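Hydrogenase maturation factor (Thermoanaerobacter tengcongensis, PDB 3VTH) probably catalyses the ATP-dependent transfer of a carbamoyl group from carbamoyl phosphate to the C-terminal cysteine of HypE during [NiFe]-hydrogenase maturation. Local coordinates at residues Tyr131-Cys136 / Pro191-Val196; Ile337-Glu342 / Arg360-Arg365. All coordinates share one frame; numbering follows the deposited sequence. Where two conformers were deposited one is given.

Interaction 1. Residues Tyr131-Cys136 / Pro191-Val196; sequences YPFINC and PSLSFV. With ZN (zinc ion), chain C.
Phe133 lays one face of its ring over Pro191. Pro191 CB stands 4.0 Å from the centroid of the Phe133 ring, only 12° off the normal, which makes a CH-pi contact. Pro191 CG sits over the same ring, 3.8 Å from Phe133 CG. The ring also reaches the backbone of Pro191, with Phe133 CD2 3.4 Å from Pro191 O. Phe133 CG is anti to its carbonyl carbon (chi1 -59°), and this carries the ring toward the 191-196 segment.

Leu193 meets the far end of the ring with one branch and Pro132 with the other. Leu193 CD2 lies 3.8 Å from Phe133 CZ. Leu193 CD1 lies 3.8 Å from Pro132 CG. Tyr131 crosses Pro191 at about a right angle and touches it with the hydroxyl end, Tyr131 OH being 3.6 Å from Pro191 CD. The contact is therefore mainly apolar packing.

Tyr131 to Ile134 form a type I turn, closed by a weak backbone bond. Just beyond it, Cys136 SG binds zinc at 2.3 Å, together with Cys114, Cys117 and Cys139. The turn in the first zinc-finger region packs on residues 191-193 of the second. Tyr131 also meets Phe187 edge-to-face. Strand 193-196 pairs antiparallel with strand 354-358 at the sheet edge, while Ile313 of helix 312-320 touches Pro132 and Leu193.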
loop_
_atom_site.group_PDB
_atom_site.type_symbol
_atom_site.label_atom_id
_atom_site.label_comp_id
_atom_site.label_asym_id
_atom_site.label_seq_id
_atom_site.Cartn_x
_atom_site.Cartn_y
_atom_site.Cartn_z
ATOM N N TYR A 131 5.968 -29.632 3.828
ATOM C CA TYR A 131 6.919 -28.798 4.550
ATOM C C TYR A 131 6.428 -27.330 4.600
ATOM O O TYR A 131 6.296 -26.675 3.563
ATOM C CB TYR A 131 8.330 -28.937 3.948
ATOM C CG TYR A 131 9.362 -27.997 4.521
ATOM C CD1 TYR A 131 10.081 -27.153 3.691
ATOM C CD2 TYR A 131 9.627 -27.959 5.895
ATOM C CE1 TYR A 131 11.049 -26.290 4.200
ATOM C CE2 TYR A 131 10.583 -27.075 6.416
ATOM C CZ TYR A 131 11.286 -26.261 5.563
ATOM O OH TYR A 131 12.226 -25.391 6.054
ATOM N N PRO A 132 6.127 -26.824 5.812
ATOM C CA PRO A 132 5.410 -25.546 5.990
ATOM C C PRO A 132 6.229 -24.315 5.628
ATOM O O PRO A 132 5.692 -23.210 5.632
ATOM C CB PRO A 132 5.102 -25.529 7.498
ATOM C CG PRO A 132 5.288 -26.946 7.949
ATOM C CD PRO A 132 6.397 -27.461 7.111
ATOM N N PHE A 133 7.518 -24.493 5.318
ATOM C CA PHE A 133 8.378 -23.346 4.979
ATOM C C PHE A 133 9.095 -23.504 3.640
ATOM O O PHE A 133 10.124 -22.853 3.367
ATOM C CB PHE A 133 9.359 -23.047 6.127
ATOM C CG PHE A 133 8.662 -22.744 7.429
ATOM C CD1 PHE A 133 8.148 -21.475 7.676
ATOM C CD2 PHE A 133 8.449 -23.745 8.363
ATOM C CE1 PHE A 133 7.465 -21.201 8.870
ATOM C CE2 PHE A 133 7.768 -23.484 9.557
ATOM C CZ PHE A 133 7.279 -22.220 9.808
ATOM N N ILE A 134 8.532 -24.356 2.796
ATOM C CA ILE A 134 9.066 -24.542 1.447
ATOM C C ILE A 134 9.181 -23.204 0.699
ATOM O O ILE A 134 8.253 -22.396 0.717
ATOM C CB ILE A 134 8.252 -25.586 0.653
ATOM C CG1 ILE A 134 8.979 -25.976 -0.643
ATOM C CG2 ILE A 134 6.793 -25.114 0.412
ATOM C CD1 ILE A 134 8.400 -27.257 -1.307
ATOM N N ASN A 135 10.354 -22.961 0.104
ATOM C CA ASN A 135 10.566 -21.795 -0.769
ATOM C C ASN A 135 11.725 -22.113 -1.719
ATOM O O ASN A 135 12.270 -23.210 -1.669
ATOM C CB ASN A 135 10.864 -20.523 0.048
ATOM C CG ASN A 135 12.043 -20.705 1.016
ATOM O OD1 ASN A 135 12.950 -21.521 0.796
ATOM N ND2 ASN A 135 12.032 -19.939 2.092
ATOM N N CYS A 136 12.096 -21.162 -2.570
ATOM C CA CYS A 136 13.191 -21.346 -3.509
ATOM C C CYS A 136 13.641 -19.955 -3.946
ATOM O O CYS A 136 13.206 -18.964 -3.367
ATOM C CB CYS A 136 12.728 -22.192 -4.712
ATOM S SG CYS A 136 11.530 -21.373 -5.801
ATOM N N PRO A 191 13.032 -24.081 9.836
ATOM C CA PRO A 191 12.117 -23.681 10.904
ATOM C C PRO A 191 11.005 -24.715 11.090
ATOM O O PRO A 191 10.753 -25.522 10.199
ATOM C CB PRO A 191 11.530 -22.346 10.416
ATOM C CG PRO A 191 12.024 -22.159 9.021
ATOM C CD PRO A 191 13.078 -23.126 8.714
ATOM N N SER A 192 10.354 -24.681 12.248
ATOM C CA SER A 192 9.197 -25.523 12.514
ATOM C C SER A 192 8.036 -24.739 13.155
ATOM O O SER A 192 8.230 -23.692 13.794
ATOM C CB SER A 192 9.604 -26.712 13.384
ATOM O OG SER A 192 10.422 -26.289 14.454
ATOM N N LEU A 193 6.832 -25.252 12.946
ATOM C CA LEU A 193 5.635 -24.746 13.602
ATOM C C LEU A 193 5.596 -25.136 15.073
ATOM O O LEU A 193 6.155 -26.163 15.489
ATOM C CB LEU A 193 4.379 -25.289 12.913
ATOM C CG LEU A 193 4.225 -24.949 11.424
ATOM C CD1 LEU A 193 3.106 -25.800 10.802
ATOM C CD2 LEU A 193 4.009 -23.446 11.202
ATOM N N SER A 194 4.898 -24.314 15.848
ATOM C CA SER A 194 4.634 -24.617 17.237
ATOM C C SER A 194 3.192 -24.201 17.529
ATOM O O SER A 194 2.801 -23.030 17.289
ATOM C CB SER A 194 5.646 -23.889 18.134
ATOM O OG SER A 194 5.280 -24.001 19.508
ATOM N N PHE A 195 2.389 -25.162 17.973
ATOM C CA PHE A 195 0.996 -24.900 18.320
ATOM C C PHE A 195 0.865 -24.732 19.833
ATOM O O PHE A 195 1.353 -25.554 20.605
ATOM C CB PHE A 195 0.068 -26.031 17.834
ATOM C CG PHE A 195 -1.394 -25.819 18.186
ATOM C CD1 PHE A 195 -2.205 -25.007 17.393
ATOM C CD2 PHE A 195 -1.953 -26.435 19.299
ATOM C CE1 PHE A 195 -3.544 -24.805 17.707
ATOM C CE2 PHE A 195 -3.301 -26.243 19.622
ATOM C CZ PHE A 195 -4.095 -25.429 18.823
ATOM N N VAL A 196 0.195 -23.661 20.241
ATOM C CA VAL A 196 -0.067 -23.396 21.653
ATOM C C VAL A 196 -1.559 -23.144 21.824
ATOM O O VAL A 196 -2.132 -22.236 21.223
ATOM C CB VAL A 196 0.689 -22.133 22.167
ATOM C CG1 VAL A 196 0.517 -21.994 23.681
ATOM C CG2 VAL A 196 2.157 -22.179 21.794
HETATM ZN ZN ZN C . 9.376 -21.475 -4.936
#

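Interaction 2. Residues Ile337-Glu342 / Arg360-Arg365; sequences ICKDNE and RDIVNR
Arg365 NH1 donates to Ile337 O at 2.8 Å, with an N-H...O angle of 157°. The acceptor lies at the edge of the guanidinium, near its plane. Arg365 crosses Lys339 at about a right angle, and Lys339 CG stands 3.8 Å above the plane of the Arg365 guanidinium. This bond and the lysine chain would together limit rotation of the guanidinium. Ile337 CG2 packs 3.7 Å from Arg365 CD.

Lys339 NZ gives a hydrogen bond of 2.9 Å to Ile362 O and sits almost straight out from that carbonyl oxygen. The lysine chain bends at its last torsion (chi4 74°), which turns the ammonium group onto Ile362 O. In one of two conformers of Asp340, Asp340 OD1 forms a salt bridge of 2.7 Å with Lys339 NZ. A water joins the backbones, donating to Lys339 O and accepting from Ile362 N.

Both segments lie in the YrdC/Sua5-like part of the protein. Ile337 is near Ser329, which binds magnesium, and its side chain comes within about 7 Å of the bound nucleotide analogue at the nearest atoms. Asp340 is the N-cap of helix 341-347. The contact joins the start of this helix to the loop after strand 354-358, and Ile362 touches Lys221 of strand 218-221.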
loop_
_atom_site.group_PDB
_atom_site.type_symbol
_atom_site.label_atom_id
_atom_site.label_comp_id
_atom_site.label_asym_id
_atom_site.label_seq_id
_atom_site.Cartn_x
_atom_site.Cartn_y
_atom_site.Cartn_z
ATOM N N ILE A 337 0.975 -4.269 14.137
ATOM C CA ILE A 337 0.961 -5.733 14.046
ATOM C C ILE A 337 2.108 -6.381 14.851
ATOM O O ILE A 337 3.257 -5.926 14.783
ATOM C CB ILE A 337 0.989 -6.174 12.539
ATOM C CG1 ILE A 337 0.773 -7.682 12.374
ATOM C CG2 ILE A 337 2.295 -5.686 11.799
ATOM C CD1 ILE A 337 0.629 -8.102 10.867
ATOM N N CYS A 338 1.782 -7.403 15.649
ATOM C CA CYS A 338 2.781 -8.147 16.419
ATOM C C CYS A 338 3.687 -8.915 15.475
ATOM O O CYS A 338 3.214 -9.464 14.490
ATOM C CB CYS A 338 2.112 -9.163 17.352
ATOM S SG CYS A 338 1.243 -8.426 18.725
ATOM N N LYS A 339 4.974 -8.978 15.789
ATOM C CA LYS A 339 5.912 -9.720 14.940
ATOM C C LYS A 339 6.689 -10.833 15.652
ATOM O O LYS A 339 7.236 -11.718 14.995
ATOM C CB LYS A 339 6.887 -8.768 14.239
ATOM C CG LYS A 339 8.000 -8.216 15.115
ATOM C CD LYS A 339 9.132 -7.706 14.220
ATOM C CE LYS A 339 10.361 -7.318 15.011
ATOM N NZ LYS A 339 11.055 -8.546 15.479
ATOM N N ASP A 340 6.736 -10.812 16.976
ATOM C CA ASP A 340 7.484 -11.792 17.772
ATOM C C ASP A 340 6.544 -12.748 18.515
ATOM O O ASP A 340 5.469 -12.316 18.957
ATOM C CB ASP A 340 8.344 -11.053 18.800
ATOM C CG ASP A 340 9.425 -10.201 18.163
ATOM O OD1 ASP A 340 9.787 -10.458 16.992
ATOM O OD2 ASP A 340 9.923 -9.277 18.845
ATOM N N ASN A 341 6.954 -14.004 18.686
ATOM C CA ASN A 341 6.156 -14.976 19.440
ATOM C C ASN A 341 5.759 -14.458 20.825
ATOM O O ASN A 341 4.563 -14.471 21.192
ATOM C CB ASN A 341 6.892 -16.317 19.545
ATOM C CG ASN A 341 7.083 -16.994 18.190
ATOM O OD1 ASN A 341 6.223 -16.922 17.319
ATOM N ND2 ASN A 341 8.214 -17.663 18.016
ATOM N N GLU A 342 6.747 -13.986 21.589
ATOM C CA GLU A 342 6.496 -13.524 22.958
ATOM C C GLU A 342 5.500 -12.367 22.999
ATOM O O GLU A 342 4.626 -12.332 23.858
ATOM C CB GLU A 342 7.784 -13.087 23.640
ATOM C CG GLU A 342 8.643 -14.220 24.102
ATOM C CD GLU A 342 10.087 -13.796 24.325
ATOM O OE1 GLU A 342 10.813 -13.613 23.326
ATOM O OE2 GLU A 342 10.494 -13.664 25.497
ATOM N N ARG A 360 11.161 -18.959 12.978
ATOM C CA ARG A 360 11.914 -18.119 12.033
ATOM C C ARG A 360 11.672 -16.654 12.391
ATOM O O ARG A 360 10.548 -16.154 12.248
ATOM C CB ARG A 360 11.517 -18.391 10.562
ATOM C CG ARG A 360 12.347 -17.578 9.523
ATOM C CD ARG A 360 11.966 -17.880 8.056
ATOM N NE ARG A 360 10.534 -17.666 7.802
ATOM C CZ ARG A 360 9.851 -18.238 6.811
ATOM N NH1 ARG A 360 10.460 -19.050 5.964
ATOM N NH2 ARG A 360 8.553 -17.996 6.658
ATOM N N ASP A 361 12.708 -15.967 12.858
ATOM C CA ASP A 361 12.575 -14.540 13.222
ATOM C C ASP A 361 12.016 -13.689 12.094
ATOM O O ASP A 361 12.395 -13.845 10.931
ATOM C CB ASP A 361 13.908 -13.945 13.660
ATOM C CG ASP A 361 14.353 -14.442 15.023
ATOM O OD1 ASP A 361 15.432 -13.998 15.463
ATOM O OD2 ASP A 361 13.634 -15.262 15.663
ATOM N N ILE A 362 11.079 -12.812 12.441
ATOM C CA ILE A 362 10.631 -11.775 11.515
ATOM C C ILE A 362 11.467 -10.564 11.887
ATOM O O ILE A 362 11.402 -10.088 13.025
ATOM C CB ILE A 362 9.121 -11.460 11.649
ATOM C CG1 ILE A 362 8.286 -12.682 11.243
ATOM C CG2 ILE A 362 8.735 -10.189 10.798
ATOM C CD1 ILE A 362 6.771 -12.568 11.608
ATOM N N VAL A 363 12.288 -10.106 10.944
ATOM C CA VAL A 363 13.139 -8.954 11.172
ATOM C C VAL A 363 12.371 -7.655 10.957
ATOM O O VAL A 363 12.461 -6.732 11.765
ATOM C CB VAL A 363 14.400 -8.982 10.247
ATOM C CG1 VAL A 363 15.265 -7.758 10.500
ATOM C CG2 VAL A 363 15.202 -10.304 10.500
ATOM N N ASN A 364 11.630 -7.599 9.855
ATOM C CA ASN A 364 10.902 -6.408 9.474
ATOM C C ASN A 364 9.429 -6.746 9.330
ATOM O O ASN A 364 9.030 -7.401 8.369
ATOM C CB ASN A 364 11.467 -5.852 8.148
ATOM C CG ASN A 364 12.980 -5.607 8.215
ATOM O OD1 ASN A 364 13.762 -6.229 7.478
ATOM N ND2 ASN A 364 13.400 -4.730 9.122
ATOM N N ARG A 365 8.610 -6.312 10.280
ATOM C CA ARG A 365 7.179 -6.634 10.191
ATOM C C ARG A 365 6.582 -5.825 9.041
ATOM O O ARG A 365 7.122 -4.768 8.677
ATOM C CB ARG A 365 6.471 -6.321 11.515
ATOM C CG ARG A 365 5.991 -4.872 11.636
ATOM C CD ARG A 365 5.608 -4.600 13.052
ATOM N NE ARG A 365 6.778 -4.409 13.906
ATOM C CZ ARG A 365 6.755 -4.540 15.224
ATOM N NH1 ARG A 365 5.623 -4.887 15.842
ATOM N NH2 ARG A 365 7.863 -4.356 15.925
HETATM O O HOH W 1 9.681 -12.835 14.967
#

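From the N terminus, the chain passes through the first zinc finger at 131-136 and then the second. Interaction 1 closes this long loop at 191-196, where the fingers run into edge strand 193-196 of the mixed sheet. Interaction 2 opens later and closes a shorter loop, from 337-342 to 360-365, containing helix 341-347 and strand 354-358. The two loops lie in series and neither nest nor cross. They nevertheless meet in space, their centres about 15 Å apart. Arg360 packs against Phe133 and Pro191 of interaction 1. Strand 354-358, inside the second loop, pairs with strand 193-196, so the strand that follows the zinc sites is tied to the rest of this sheet.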